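Local coordinates for protein 2-dehydro-3-deoxy-D-arabinonate dehydratase (Sulfolobus solfataricus, PDB 3BQB) that catalyses the metal-dependent dehydration of 2-dehydro-3-deoxy-D-arabinonate to 2,5-dioxopentanoate, a step of a pentose oxidation pathway leading to 2-oxoglutarate, at residues L141-L146 with T254-V259. Numbering follows the deposited sequence.
Sequences LPEPEL and TGTAIV. With MG (magnesium ion), chain F.
E145 reaches across to the backbone of G255 and holds magnesium at the same time. Its chain, extended beyond CG, carries the carboxylate to both the G255 N-H and the metal. One carboxylate oxygen, E145 OE1, binds the magnesium ion at 2.3 Å, and D164 binds the same ion. The other, E145 OE2, accepts from G255 N at 2.7 Å, the N-H coming from above the carboxylate plane, 71° out of it, with a further hydrogen bond to T253 OG1. These bonds probably fix the rotation of the carboxylate and position it for the metal.

T256 sets its two branches to different uses. T256 OG1 lies anti to the backbone N (chi1 -167°), which carries it to P144 O at 3.0 Å, where it donates from above the carbonyl plane. The methyl T256 CG2 turns instead to the E143 chain and meets E143 CB at 3.7 Å, the two side chains crossing at about a right angle. E143 runs on past this methyl, and E143 OE2 lies 2.7 Å from the magnesium and forms a salt bridge with K182. With an alanine here in place of T256, P144 O would probably lose this donor and a gap would open beside the E143 chain.

At the other end T254 N and T254 OG1 both donate to L146 O. T254 OG1 meets L146 O at 2.7 Å, tilted from its carbonyl plane. A water joins L146 N, T254 OG1 and G255 O. Towards I258 the contact is apolar: P144 CG rests against I258 CB at 3.8 Å.

Strands 140-150 and 250-256 thus run antiparallel along the active site of this FAH-family fold, bringing metal-binding E143 and E145 next to substrate-binding T256.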
loop_
_atom_site.group_PDB
_atom_site.type_symbol
_atom_site.label_atom_id
_atom_site.label_comp_id
_atom_site.label_asym_id
_atom_site.label_seq_id
_atom_site.Cartn_x
_atom_site.Cartn_y
_atom_site.Cartn_z
ATOM N N LEU B 141 -2.557 38.704 12.232
ATOM C CA LEU B 141 -3.385 39.229 11.154
ATOM C C LEU B 141 -3.489 38.216 10.020
ATOM O O LEU B 141 -2.506 37.542 9.706
ATOM C CB LEU B 141 -2.790 40.532 10.607
ATOM C CG LEU B 141 -2.797 41.777 11.506
ATOM C CD1 LEU B 141 -2.262 42.973 10.730
ATOM C CD2 LEU B 141 -4.190 42.085 12.056
ATOM N N PRO B 142 -4.676 38.109 9.391
ATOM C CA PRO B 142 -4.759 37.354 8.150
ATOM C C PRO B 142 -4.171 38.193 7.030
ATOM O O PRO B 142 -4.301 39.419 7.053
ATOM C CB PRO B 142 -6.263 37.168 7.949
ATOM C CG PRO B 142 -6.868 38.357 8.588
ATOM C CD PRO B 142 -5.981 38.682 9.767
ATOM N N GLU B 143 -3.507 37.543 6.083
ATOM C CA GLU B 143 -2.975 38.217 4.914
ATOM C C GLU B 143 -3.608 37.584 3.686
ATOM O O GLU B 143 -3.245 36.467 3.316
ATOM C CB GLU B 143 -1.459 38.080 4.858
ATOM C CG GLU B 143 -0.734 38.782 5.992
ATOM C CD GLU B 143 0.779 38.647 5.905
ATOM O OE1 GLU B 143 1.465 39.154 6.816
ATOM O OE2 GLU B 143 1.289 38.029 4.943
ATOM N N PRO B 144 -4.578 38.283 3.065
ATOM C CA PRO B 144 -5.267 37.762 1.885
ATOM C C PRO B 144 -4.396 37.853 0.648
ATOM O O PRO B 144 -3.950 38.942 0.296
ATOM C CB PRO B 144 -6.474 38.692 1.753
ATOM C CG PRO B 144 -6.005 39.982 2.331
ATOM C CD PRO B 144 -5.092 39.610 3.457
ATOM N N GLU B 145 -4.155 36.721 -0.005
ATOM C CA GLU B 145 -3.255 36.684 -1.150
ATOM C C GLU B 145 -3.786 35.791 -2.259
ATOM O O GLU B 145 -4.505 34.822 -2.006
ATOM C CB GLU B 145 -1.876 36.179 -0.712
ATOM C CG GLU B 145 -1.391 36.781 0.600
ATOM C CD GLU B 145 0.073 36.533 0.896
ATOM O OE1 GLU B 145 0.579 37.142 1.869
ATOM O OE2 GLU B 145 0.725 35.753 0.168
ATOM N N LEU B 146 -3.426 36.136 -3.490
ATOM C CA LEU B 146 -3.573 35.226 -4.611
ATOM C C LEU B 146 -2.448 34.200 -4.504
ATOM O O LEU B 146 -1.296 34.565 -4.265
ATOM C CB LEU B 146 -3.463 35.976 -5.939
ATOM C CG LEU B 146 -3.598 35.117 -7.199
ATOM C CD1 LEU B 146 -5.019 34.600 -7.331
ATOM C CD2 LEU B 146 -3.193 35.900 -8.432
ATOM N N THR B 254 1.415 34.735 -3.186
ATOM C CA THR B 254 2.166 35.784 -3.882
ATOM C C THR B 254 2.235 37.137 -3.168
ATOM O O THR B 254 2.668 38.123 -3.760
ATOM C CB THR B 254 1.605 35.993 -5.309
ATOM O OG1 THR B 254 0.275 36.529 -5.238
ATOM C CG2 THR B 254 1.582 34.674 -6.061
ATOM N N GLY B 255 1.832 37.177 -1.901
ATOM C CA GLY B 255 1.933 38.388 -1.080
ATOM C C GLY B 255 0.599 39.078 -0.879
ATOM O O GLY B 255 -0.348 38.834 -1.623
ATOM N N THR B 256 0.525 39.931 0.141
ATOM C CA THR B 256 -0.702 40.666 0.460
ATOM C C THR B 256 -0.520 42.170 0.317
ATOM O O THR B 256 0.602 42.671 0.355
ATOM C CB THR B 256 -1.180 40.387 1.900
ATOM O OG1 THR B 256 -2.514 40.883 2.062
ATOM C CG2 THR B 256 -0.253 41.045 2.948
ATOM N N ALA B 257 -1.644 42.872 0.152
ATOM C CA ALA B 257 -1.688 44.343 0.150
ATOM C C ALA B 257 -2.662 44.910 1.200
ATOM O O ALA B 257 -2.644 46.110 1.482
ATOM C CB ALA B 257 -2.059 44.849 -1.238
ATOM N N ILE B 258 -3.500 44.052 1.776
ATOM C CA ILE B 258 -4.501 44.476 2.747
ATOM C C ILE B 258 -3.972 44.181 4.148
ATOM O O ILE B 258 -3.872 43.021 4.552
ATOM C CB ILE B 258 -5.858 43.768 2.502
ATOM C CG1 ILE B 258 -6.292 43.959 1.044
ATOM C CG2 ILE B 258 -6.931 44.303 3.453
ATOM C CD1 ILE B 258 -7.433 43.074 0.621
ATOM N N VAL B 259 -3.629 45.242 4.875
ATOM C CA VAL B 259 -2.996 45.127 6.182
ATOM C C VAL B 259 -3.799 45.885 7.235
ATOM O O VAL B 259 -3.654 47.102 7.361
ATOM C CB VAL B 259 -1.558 45.681 6.153
ATOM C CG1 VAL B 259 -0.859 45.435 7.496
ATOM C CG2 VAL B 259 -0.773 45.062 4.993
HETATM MG MG MG F . 2.559 36.759 2.895
HETATM O O HOH W 1 -1.324 38.109 -3.879
#